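Local coordinates for angiopoietin-related protein 6 (Homo sapiens, PDB 6Y43) that is probably a secreted growth-factor-like ligand of the angiopoietin-related family, built here as its calcium-binding fibrinogen-like globular domain, at residues Val6-Glu14 against Tyr26-Val37; Leu180-Tyr190 against Gly206-Met215. All coordinates share one frame; numbering follows the deposited sequence.

Contact 1 of 2, residues Val6-Glu14 against Tyr26-Val37; sequences VGPWQDCAE and YELRVGRHVVSV
Trp9 lies against strand 24-30 of the hairpin, its ring leaning on Tyr26. Two main-chain bonds make a single beta bridge with Leu28: Trp9 N gives to Glu27 O at 2.9 Å (163° at the hydrogen), and Arg29 N gives to Trp9 O, equally short. From the bridge the Trp9 side chain runs outward: its CB rests on Leu28 CD2 (4.1 Å). With CG anti to the carbonyl carbon (chi1 -49°), CD1 comes 3.4 Å from Glu27 O, which lies at the ring edge. NE1 reaches Tyr26 CD2 at 3.9 Å and stands at the edge of the phenol; the two rings meet obliquely, planes at 59°. Val6 C and Gly7 CA lie over one indole face near the rim, Glu14 CD stands in plane at the edge, and the His20 ring meets the indole obliquely. Pro8 sets its CB over a face of the Arg29 guanidinium and its CG 4.0 Å from Val34 CG2. Cys12 SG touches Val37 CG2 and is disulfide-bonded to Cys39, farther along strand 33-40. A water donating to Gln10 O and Arg29 O prolongs the link. Two nearly straight main-chain bonds thus set the register; the side chains add mainly apolar contact.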
loop_
_atom_site.group_PDB
_atom_site.type_symbol
_atom_site.label_atom_id
_atom_site.label_comp_id
_atom_site.label_asym_id
_atom_site.label_seq_id
_atom_site.Cartn_x
_atom_site.Cartn_y
_atom_site.Cartn_z
ATOM N N VAL A 6 24.705 -7.840 -7.123
ATOM C CA VAL A 6 24.246 -6.478 -6.893
ATOM C C VAL A 6 23.099 -6.161 -7.846
ATOM O O VAL A 6 22.809 -6.902 -8.782
ATOM C CB VAL A 6 25.377 -5.448 -7.058
ATOM C CG1 VAL A 6 26.504 -5.757 -6.089
ATOM C CG2 VAL A 6 25.858 -5.459 -8.484
ATOM N N GLY A 7 22.448 -5.030 -7.585
ATOM C CA GLY A 7 21.278 -4.598 -8.312
ATOM C C GLY A 7 21.687 -3.779 -9.512
ATOM O O GLY A 7 22.874 -3.702 -9.834
ATOM N N PRO A 8 20.728 -3.113 -10.176
ATOM C CA PRO A 8 19.296 -3.082 -9.799
ATOM C C PRO A 8 18.568 -4.401 -9.966
ATOM O O PRO A 8 18.987 -5.253 -10.747
ATOM C CB PRO A 8 18.688 -2.034 -10.749
ATOM C CG PRO A 8 19.871 -1.208 -11.233
ATOM C CD PRO A 8 21.027 -2.160 -11.280
ATOM N N TRP A 9 17.459 -4.560 -9.245
ATOM C CA TRP A 9 16.786 -5.844 -9.148
ATOM C C TRP A 9 15.421 -5.790 -9.820
ATOM O O TRP A 9 14.797 -4.732 -9.925
ATOM C CB TRP A 9 16.604 -6.259 -7.680
ATOM C CG TRP A 9 17.840 -6.153 -6.841
ATOM C CD1 TRP A 9 18.262 -5.068 -6.115
ATOM C CD2 TRP A 9 18.841 -7.168 -6.663
ATOM N NE1 TRP A 9 19.461 -5.353 -5.487
ATOM C CE2 TRP A 9 19.839 -6.631 -5.814
ATOM C CE3 TRP A 9 18.999 -8.474 -7.141
ATOM C CZ2 TRP A 9 20.962 -7.369 -5.417
ATOM C CZ3 TRP A 9 20.135 -9.197 -6.754
ATOM C CH2 TRP A 9 21.093 -8.637 -5.907
ATOM N N GLN A 10 14.932 -6.961 -10.228
ATOM C CA GLN A 10 13.562 -7.021 -10.726
ATOM C C GLN A 10 12.567 -6.744 -9.606
ATOM O O GLN A 10 11.517 -6.134 -9.830
ATOM C CB GLN A 10 13.291 -8.385 -11.353
ATOM C CG GLN A 10 11.920 -8.455 -11.990
ATOM C CD GLN A 10 11.688 -9.718 -12.794
ATOM O OE1 GLN A 10 12.613 -10.482 -13.063
ATOM N NE2 GLN A 10 10.438 -9.941 -13.184
ATOM N N ASP A 11 12.885 -7.193 -8.401
ATOM C CA ASP A 11 12.056 -6.946 -7.230
ATOM C C ASP A 11 12.839 -7.313 -5.974
ATOM O O ASP A 11 13.962 -7.825 -6.036
ATOM C CB ASP A 11 10.757 -7.741 -7.333
ATOM C CG ASP A 11 11.004 -9.200 -7.683
ATOM O OD1 ASP A 11 11.842 -9.849 -7.018
ATOM O OD2 ASP A 11 10.353 -9.696 -8.622
ATOM N N CYS A 12 12.225 -7.031 -4.818
ATOM C CA CYS A 12 12.887 -7.302 -3.546
ATOM C C CYS A 12 13.142 -8.791 -3.353
ATOM O O CYS A 12 14.128 -9.174 -2.727
ATOM C CB CYS A 12 12.046 -6.746 -2.397
ATOM S SG CYS A 12 11.986 -4.926 -2.412
ATOM N N ALA A 13 12.251 -9.635 -3.862
ATOM C CA ALA A 13 12.448 -11.074 -3.744
ATOM C C ALA A 13 13.741 -11.508 -4.426
ATOM O O ALA A 13 14.492 -12.322 -3.879
ATOM C CB ALA A 13 11.245 -11.807 -4.334
ATOM N N GLU A 14 14.046 -10.947 -5.601
ATOM C CA GLU A 14 15.297 -11.312 -6.266
ATOM C C GLU A 14 16.511 -10.899 -5.426
ATOM O O GLU A 14 17.469 -11.671 -5.275
ATOM C CB GLU A 14 15.349 -10.688 -7.661
ATOM C CG GLU A 14 16.640 -11.043 -8.382
ATOM C CD GLU A 14 16.745 -10.449 -9.753
ATOM O OE1 GLU A 14 16.417 -9.256 -9.923
ATOM O OE2 GLU A 14 17.165 -11.188 -10.666
ATOM N N TYR A 26 16.354 -0.365 -1.733
ATOM C CA TYR A 26 16.911 -1.086 -2.865
ATOM C C TYR A 26 16.469 -0.424 -4.158
ATOM O O TYR A 26 15.427 0.236 -4.216
ATOM C CB TYR A 26 16.468 -2.554 -2.887
ATOM C CG TYR A 26 17.020 -3.425 -1.792
ATOM C CD1 TYR A 26 16.666 -3.233 -0.463
ATOM C CD2 TYR A 26 17.877 -4.474 -2.084
ATOM C CE1 TYR A 26 17.167 -4.053 0.539
ATOM C CE2 TYR A 26 18.380 -5.291 -1.074
ATOM C CZ TYR A 26 18.025 -5.073 0.223
ATOM O OH TYR A 26 18.523 -5.899 1.212
ATOM N N GLU A 27 17.271 -0.620 -5.202
ATOM C CA GLU A 27 16.971 -0.138 -6.545
ATOM C C GLU A 27 16.266 -1.236 -7.336
ATOM O O GLU A 27 16.828 -2.323 -7.526
ATOM C CB GLU A 27 18.247 0.262 -7.275
ATOM C CG GLU A 27 18.928 1.507 -6.796
ATOM C CD GLU A 27 20.199 1.711 -7.601
ATOM O OE1 GLU A 27 21.050 0.791 -7.589
ATOM O OE2 GLU A 27 20.305 2.729 -8.320
ATOM N N LEU A 28 15.058 -0.941 -7.813
ATOM C CA LEU A 28 14.301 -1.841 -8.671
ATOM C C LEU A 28 14.186 -1.278 -10.079
ATOM O O LEU A 28 13.961 -0.084 -10.255
ATOM C CB LEU A 28 12.896 -2.062 -8.119
ATOM C CG LEU A 28 12.717 -2.580 -6.707
ATOM C CD1 LEU A 28 11.251 -3.028 -6.571
ATOM C CD2 LEU A 28 13.699 -3.703 -6.436
ATOM N N ARG A 29 14.290 -2.150 -11.076
ATOM C CA ARG A 29 14.070 -1.747 -12.468
ATOM C C ARG A 29 12.607 -2.021 -12.783
ATOM O O ARG A 29 12.208 -3.168 -12.983
ATOM C CB ARG A 29 14.989 -2.484 -13.439
ATOM C CG ARG A 29 14.704 -2.142 -14.930
ATOM C CD ARG A 29 15.854 -2.575 -15.840
ATOM N NE ARG A 29 17.086 -1.869 -15.481
ATOM C CZ ARG A 29 18.211 -2.445 -15.071
ATOM N NH1 ARG A 29 18.299 -3.767 -14.962
ATOM N NH2 ARG A 29 19.255 -1.692 -14.757
ATOM N N VAL A 30 11.805 -0.968 -12.808
ATOM C CA VAL A 30 10.371 -1.067 -13.040
ATOM C C VAL A 30 10.096 -0.465 -14.409
ATOM O O VAL A 30 10.169 0.757 -14.595
ATOM C CB VAL A 30 9.567 -0.371 -11.940
ATOM C CG1 VAL A 30 8.062 -0.589 -12.199
ATOM C CG2 VAL A 30 9.963 -0.908 -10.571
ATOM N N GLY A 31 9.791 -1.330 -15.370
ATOM C CA GLY A 31 9.591 -0.891 -16.731
ATOM C C GLY A 31 10.892 -0.386 -17.315
ATOM O O GLY A 31 11.897 -1.104 -17.326
ATOM N N ARG A 32 10.888 0.859 -17.780
ATOM C CA ARG A 32 12.069 1.461 -18.372
ATOM C C ARG A 32 12.886 2.266 -17.364
ATOM O O ARG A 32 13.852 2.929 -17.764
ATOM C CB ARG A 32 11.658 2.359 -19.541
ATOM C CG ARG A 32 11.371 1.606 -20.840
ATOM C CD ARG A 32 10.931 2.562 -21.960
ATOM N NE ARG A 32 10.246 3.753 -21.460
ATOM C CZ ARG A 32 10.731 4.995 -21.536
ATOM N NH1 ARG A 32 11.922 5.244 -22.086
ATOM N NH2 ARG A 32 10.016 6.000 -21.050
ATOM N N HIS A 33 12.517 2.246 -16.078
ATOM C CA HIS A 33 13.132 3.139 -15.108
ATOM C C HIS A 33 13.536 2.408 -13.837
ATOM O O HIS A 33 12.857 1.490 -13.380
ATOM C CB HIS A 33 12.186 4.283 -14.730
ATOM C CG HIS A 33 11.728 5.084 -15.900
ATOM N ND1 HIS A 33 10.533 4.841 -16.539
ATOM C CD2 HIS A 33 12.315 6.102 -16.571
ATOM C CE1 HIS A 33 10.400 5.678 -17.550
ATOM N NE2 HIS A 33 11.466 6.454 -17.591
ATOM N N VAL A 34 14.632 2.868 -13.242
ATOM C CA VAL A 34 15.082 2.368 -11.945
ATOM C C VAL A 34 14.526 3.280 -10.865
ATOM O O VAL A 34 14.684 4.509 -10.921
ATOM C CB VAL A 34 16.621 2.293 -11.864
ATOM C CG1 VAL A 34 17.085 1.995 -10.436
ATOM C CG2 VAL A 34 17.134 1.243 -12.806
ATOM N N VAL A 35 13.898 2.672 -9.866
ATOM C CA VAL A 35 13.233 3.384 -8.785
ATOM C C VAL A 35 13.729 2.804 -7.470
ATOM O O VAL A 35 13.913 1.588 -7.356
ATOM C CB VAL A 35 11.695 3.238 -8.887
ATOM C CG1 VAL A 35 11.000 3.957 -7.767
ATOM C CG2 VAL A 35 11.213 3.733 -10.232
ATOM N N SER A 36 13.934 3.659 -6.478
ATOM C CA SER A 36 14.301 3.202 -5.137
ATOM C C SER A 36 13.053 2.865 -4.327
ATOM O O SER A 36 12.102 3.648 -4.279
ATOM C CB SER A 36 15.132 4.245 -4.392
ATOM O OG SER A 36 16.447 4.341 -4.932
ATOM N N VAL A 37 13.083 1.714 -3.654
ATOM C CA VAL A 37 11.975 1.250 -2.834
ATOM C C VAL A 37 12.559 0.724 -1.539
ATOM O O VAL A 37 13.732 0.357 -1.478
ATOM C CB VAL A 37 11.157 0.130 -3.512
ATOM C CG1 VAL A 37 10.851 0.503 -4.916
ATOM C CG2 VAL A 37 11.939 -1.186 -3.434
HETATM O O HOH W 1 10.608 -5.222 -12.307
#

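Contact 2 of 2, residues Leu180-Tyr190 against Gly206-Met215; sequences LNGVWHHGGHY and GAYSLRKAAM
Gly206 and Ala207 open the second segment by meeting Tyr190 largely through water: one molecule accepts from Tyr190 OH and donates to Gly206 O and Tyr208 O, while another accepts from Tyr190 N and donates to Ala207 O. Ala207 O also lies 3.5 Å from Tyr190 CE1. Next, Tyr208 turns one ring face to Gly188, whose CA sits over it 3.8 Å from the ring centroid, a CH-pi contact. A CB on Gly188 would clash with Tyr208 CE1, so the close fit depends on glycine. The ring's edge points at the face of His189, an edge-to-face pair, and its hydroxyl bonds to the backbone of Trp104. Ser209 N donates to Gly188 O at 2.9 Å. A chi1 of -170° turns Ser209 OG away from the backbone N and brings it to the edge of the His185 ring, 3.6 Å from His185 CD2; it shares a water with His185 O and Leu210 O. These segments belong to the fibrinogen C-terminal globular fold, in which residues 180-190, part of the long loop that follows helix 162-166, are laid against the run leading into strand 212-219 of the antiparallel sheet. Arg211 O receives Trp184 NE1 at 2.8 Å and 172°; it lies in the indole plane, although the donor stands 46° out of the carbonyl plane. The Trp184 ring also meets that of Trp104. A leucine in place of Trp184 would probably leave Arg211 O without this N-H donor and Trp104 without its ring partner. Arg211 and Lys212 form a classic beta bulge facing Glu102, and both side chains make salt bridges with it. Ala213 CB then packs on Leu180 CD2, and Met215 CG meets Leu180 CD1 at 3.9 Å, the two side chains crossing at a slant.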
loop_
_atom_site.group_PDB
_atom_site.type_symbol
_atom_site.label_atom_id
_atom_site.label_comp_id
_atom_site.label_asym_id
_atom_site.label_seq_id
_atom_site.Cartn_x
_atom_site.Cartn_y
_atom_site.Cartn_z
ATOM N N LEU A 180 -6.096 3.410 4.298
ATOM C CA LEU A 180 -4.692 3.490 4.682
ATOM C C LEU A 180 -4.011 4.734 4.143
ATOM O O LEU A 180 -2.950 5.099 4.658
ATOM C CB LEU A 180 -3.930 2.248 4.237
ATOM C CG LEU A 180 -4.432 0.922 4.831
ATOM C CD1 LEU A 180 -3.516 -0.195 4.420
ATOM C CD2 LEU A 180 -4.593 1.003 6.348
ATOM N N ASN A 181 -4.593 5.415 3.150
ATOM C CA ASN A 181 -4.038 6.671 2.667
ATOM C C ASN A 181 -4.697 7.891 3.304
ATOM O O ASN A 181 -4.556 9.002 2.790
ATOM C CB ASN A 181 -4.124 6.743 1.146
ATOM C CG ASN A 181 -3.150 5.811 0.469
ATOM O OD1 ASN A 181 -2.160 5.365 1.071
ATOM N ND2 ASN A 181 -3.403 5.523 -0.793
ATOM N N GLY A 182 -5.387 7.703 4.426
ATOM C CA GLY A 182 -6.094 8.775 5.085
ATOM C C GLY A 182 -5.188 9.614 5.952
ATOM O O GLY A 182 -3.976 9.705 5.745
ATOM N N VAL A 183 -5.811 10.281 6.908
ATOM C CA VAL A 183 -5.104 11.193 7.793
ATOM C C VAL A 183 -4.401 10.392 8.881
ATOM O O VAL A 183 -5.055 9.691 9.653
ATOM C CB VAL A 183 -6.073 12.197 8.425
ATOM C CG1 VAL A 183 -5.284 13.162 9.308
ATOM C CG2 VAL A 183 -6.874 12.922 7.378
ATOM N N TRP A 184 -3.074 10.504 8.952
ATOM C CA TRP A 184 -2.308 9.928 10.059
ATOM C C TRP A 184 -2.434 10.859 11.260
ATOM O O TRP A 184 -1.907 11.978 11.252
ATOM C CB TRP A 184 -0.846 9.725 9.666
ATOM C CG TRP A 184 -0.032 8.955 10.691
ATOM C CD1 TRP A 184 0.127 7.605 10.767
ATOM C CD2 TRP A 184 0.703 9.505 11.783
ATOM N NE1 TRP A 184 0.924 7.278 11.834
ATOM C CE2 TRP A 184 1.287 8.424 12.485
ATOM C CE3 TRP A 184 0.922 10.802 12.241
ATOM C CZ2 TRP A 184 2.108 8.608 13.610
ATOM C CZ3 TRP A 184 1.721 10.984 13.363
ATOM C CH2 TRP A 184 2.290 9.894 14.041
ATOM N N HIS A 185 -3.167 10.434 12.272
ATOM C CA HIS A 185 -3.268 11.240 13.480
ATOM C C HIS A 185 -2.164 10.848 14.462
ATOM O O HIS A 185 -1.589 9.770 14.381
ATOM C CB HIS A 185 -4.648 11.081 14.092
ATOM C CG HIS A 185 -5.756 11.563 13.208
ATOM N ND1 HIS A 185 -6.230 12.853 13.260
ATOM C CD2 HIS A 185 -6.469 10.940 12.239
ATOM C CE1 HIS A 185 -7.197 13.004 12.372
ATOM N NE2 HIS A 185 -7.372 11.853 11.750
ATOM N N HIS A 186 -1.841 11.766 15.376
ATOM C CA HIS A 186 -0.745 11.542 16.316
ATOM C C HIS A 186 -1.165 10.712 17.541
ATOM O O HIS A 186 -0.483 10.727 18.573
ATOM C CB HIS A 186 -0.154 12.890 16.739
ATOM C CG HIS A 186 0.576 13.598 15.635
ATOM N ND1 HIS A 186 1.941 13.507 15.465
ATOM C CD2 HIS A 186 0.127 14.396 14.634
ATOM C CE1 HIS A 186 2.305 14.224 14.415
ATOM N NE2 HIS A 186 1.224 14.777 13.894
ATOM N N GLY A 187 -2.241 9.958 17.406
ATOM C CA GLY A 187 -2.736 9.049 18.423
ATOM C C GLY A 187 -3.869 8.272 17.793
ATOM O O GLY A 187 -4.320 8.585 16.690
ATOM N N GLY A 188 -4.295 7.220 18.488
ATOM C CA GLY A 188 -5.321 6.365 17.929
ATOM C C GLY A 188 -6.682 7.035 17.903
ATOM O O GLY A 188 -7.492 6.736 17.014
ATOM N N HIS A 189 -6.962 7.926 18.885
ATOM C CA HIS A 189 -8.206 8.686 18.950
ATOM C C HIS A 189 -7.974 10.121 18.560
ATOM O O HIS A 189 -6.917 10.701 18.834
ATOM C CB HIS A 189 -8.781 8.661 20.329
ATOM C CG HIS A 189 -8.998 7.288 20.810
ATOM N ND1 HIS A 189 -8.263 6.780 21.848
ATOM C CD2 HIS A 189 -9.703 6.260 20.282
ATOM C CE1 HIS A 189 -8.613 5.518 22.014
ATOM N NE2 HIS A 189 -9.542 5.203 21.127
ATOM N N TYR A 190 -8.942 10.661 17.837
ATOM C CA TYR A 190 -8.772 11.974 17.274
ATOM C C TYR A 190 -10.139 12.626 17.206
ATOM O O TYR A 190 -11.173 11.977 17.380
ATOM C CB TYR A 190 -8.106 11.894 15.905
ATOM C CG TYR A 190 -8.885 11.060 14.911
ATOM C CD1 TYR A 190 -8.715 9.675 14.824
ATOM C CD2 TYR A 190 -9.799 11.661 14.062
ATOM C CE1 TYR A 190 -9.430 8.935 13.900
ATOM C CE2 TYR A 190 -10.525 10.925 13.147
ATOM C CZ TYR A 190 -10.331 9.565 13.065
ATOM O OH TYR A 190 -11.044 8.840 12.137
ATOM N N GLY A 206 -13.111 1.702 12.370
ATOM C CA GLY A 206 -13.168 2.881 11.542
ATOM C C GLY A 206 -12.989 4.197 12.278
ATOM O O GLY A 206 -12.778 5.216 11.619
ATOM N N ALA A 207 -13.087 4.210 13.605
ATOM C CA ALA A 207 -12.903 5.445 14.360
ATOM C C ALA A 207 -11.491 5.578 14.908
ATOM O O ALA A 207 -11.233 6.479 15.706
ATOM C CB ALA A 207 -13.907 5.523 15.514
ATOM N N TYR A 208 -10.587 4.682 14.512
ATOM C CA TYR A 208 -9.224 4.609 15.013
ATOM C C TYR A 208 -8.256 5.051 13.933
ATOM O O TYR A 208 -8.540 4.932 12.746
ATOM C CB TYR A 208 -8.884 3.172 15.453
ATOM C CG TYR A 208 -7.659 3.020 16.337
ATOM C CD1 TYR A 208 -7.749 3.172 17.721
ATOM C CD2 TYR A 208 -6.430 2.684 15.797
ATOM C CE1 TYR A 208 -6.640 3.012 18.527
ATOM C CE2 TYR A 208 -5.303 2.533 16.610
ATOM C CZ TYR A 208 -5.423 2.696 17.961
ATOM O OH TYR A 208 -4.294 2.523 18.740
ATOM N N SER A 209 -7.101 5.557 14.350
ATOM C CA SER A 209 -6.016 5.881 13.430
ATOM C C SER A 209 -4.786 5.072 13.812
ATOM O O SER A 209 -4.240 5.245 14.909
ATOM C CB SER A 209 -5.695 7.374 13.463
ATOM O OG SER A 209 -4.818 7.699 12.400
ATOM N N LEU A 210 -4.345 4.200 12.916
ATOM C CA LEU A 210 -3.262 3.298 13.258
ATOM C C LEU A 210 -1.920 4.025 13.291
ATOM O O LEU A 210 -1.692 4.994 12.562
ATOM C CB LEU A 210 -3.224 2.139 12.276
ATOM C CG LEU A 210 -4.434 1.215 12.353
ATOM C CD1 LEU A 210 -4.597 0.436 11.043
ATOM C CD2 LEU A 210 -4.323 0.240 13.542
ATOM N N ARG A 211 -1.033 3.540 14.160
ATOM C CA ARG A 211 0.290 4.153 14.295
ATOM C C ARG A 211 1.171 3.879 13.080
ATOM O O ARG A 211 1.920 4.752 12.642
ATOM C CB ARG A 211 0.974 3.652 15.564
ATOM C CG ARG A 211 2.355 4.242 15.748
ATOM C CD ARG A 211 2.858 4.026 17.168
ATOM N NE ARG A 211 3.141 2.630 17.480
ATOM C CZ ARG A 211 3.416 2.179 18.708
ATOM N NH1 ARG A 211 3.662 0.897 18.889
ATOM N NH2 ARG A 211 3.450 3.008 19.756
ATOM N N LYS A 212 1.146 2.651 12.574
ATOM C CA LYS A 212 1.950 2.262 11.424
ATOM C C LYS A 212 1.071 1.449 10.497
ATOM O O LYS A 212 0.229 0.661 10.937
ATOM C CB LYS A 212 3.198 1.468 11.809
ATOM C CG LYS A 212 4.035 2.078 12.880
ATOM C CD LYS A 212 5.535 1.794 12.618
ATOM C CE LYS A 212 6.321 2.133 13.904
ATOM N NZ LYS A 212 6.912 0.904 14.529
ATOM N N ALA A 213 1.246 1.670 9.208
ATOM C CA ALA A 213 0.563 0.878 8.202
ATOM C C ALA A 213 1.475 0.758 6.996
ATOM O O ALA A 213 2.201 1.695 6.677
ATOM C CB ALA A 213 -0.765 1.508 7.796
ATOM N N ALA A 214 1.450 -0.390 6.328
ATOM C CA ALA A 214 2.221 -0.511 5.096
ATOM C C ALA A 214 1.598 -1.572 4.211
ATOM O O ALA A 214 0.934 -2.490 4.692
ATOM C CB ALA A 214 3.694 -0.873 5.365
ATOM N N MET A 215 1.788 -1.409 2.912
ATOM C CA MET A 215 1.315 -2.328 1.894
ATOM C C MET A 215 2.530 -2.820 1.128
ATOM O O MET A 215 3.367 -2.010 0.700
ATOM C CB MET A 215 0.328 -1.653 0.943
ATOM C CG MET A 215 -0.826 -0.983 1.663
ATOM S SD MET A 215 -1.973 -0.107 0.566
ATOM C CE MET A 215 -2.779 -1.459 -0.307
HETATM O O HOH W 2 -2.347 7.421 13.326
HETATM O O HOH W 3 -10.407 6.499 11.518
HETATM O O HOH W 4 -11.108 8.730 17.330
#

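Starting at the N terminus, the hairpin of strands 24-30 and 33-40 comes back against residues 6-14 in contact 1, closing a short loop of 11 intervening residues that includes the rest of helix 12-17. The chain then builds most of the sheet before contact 2 opens, where residues 180-190 and 206-215 close a second loop, 15 residues long and without helix or strand. The loops run in series, neither nested nor crossed. The centres of contact 1 and contact 2 are about 29 Å apart, on opposite sides of the chain's centre. The nearest atoms of contact 1 and contact 2 are about 9 Å apart. Both reach the same antiparallel sheet: contact 1 through its hairpin, contact 2 through strand 212-219.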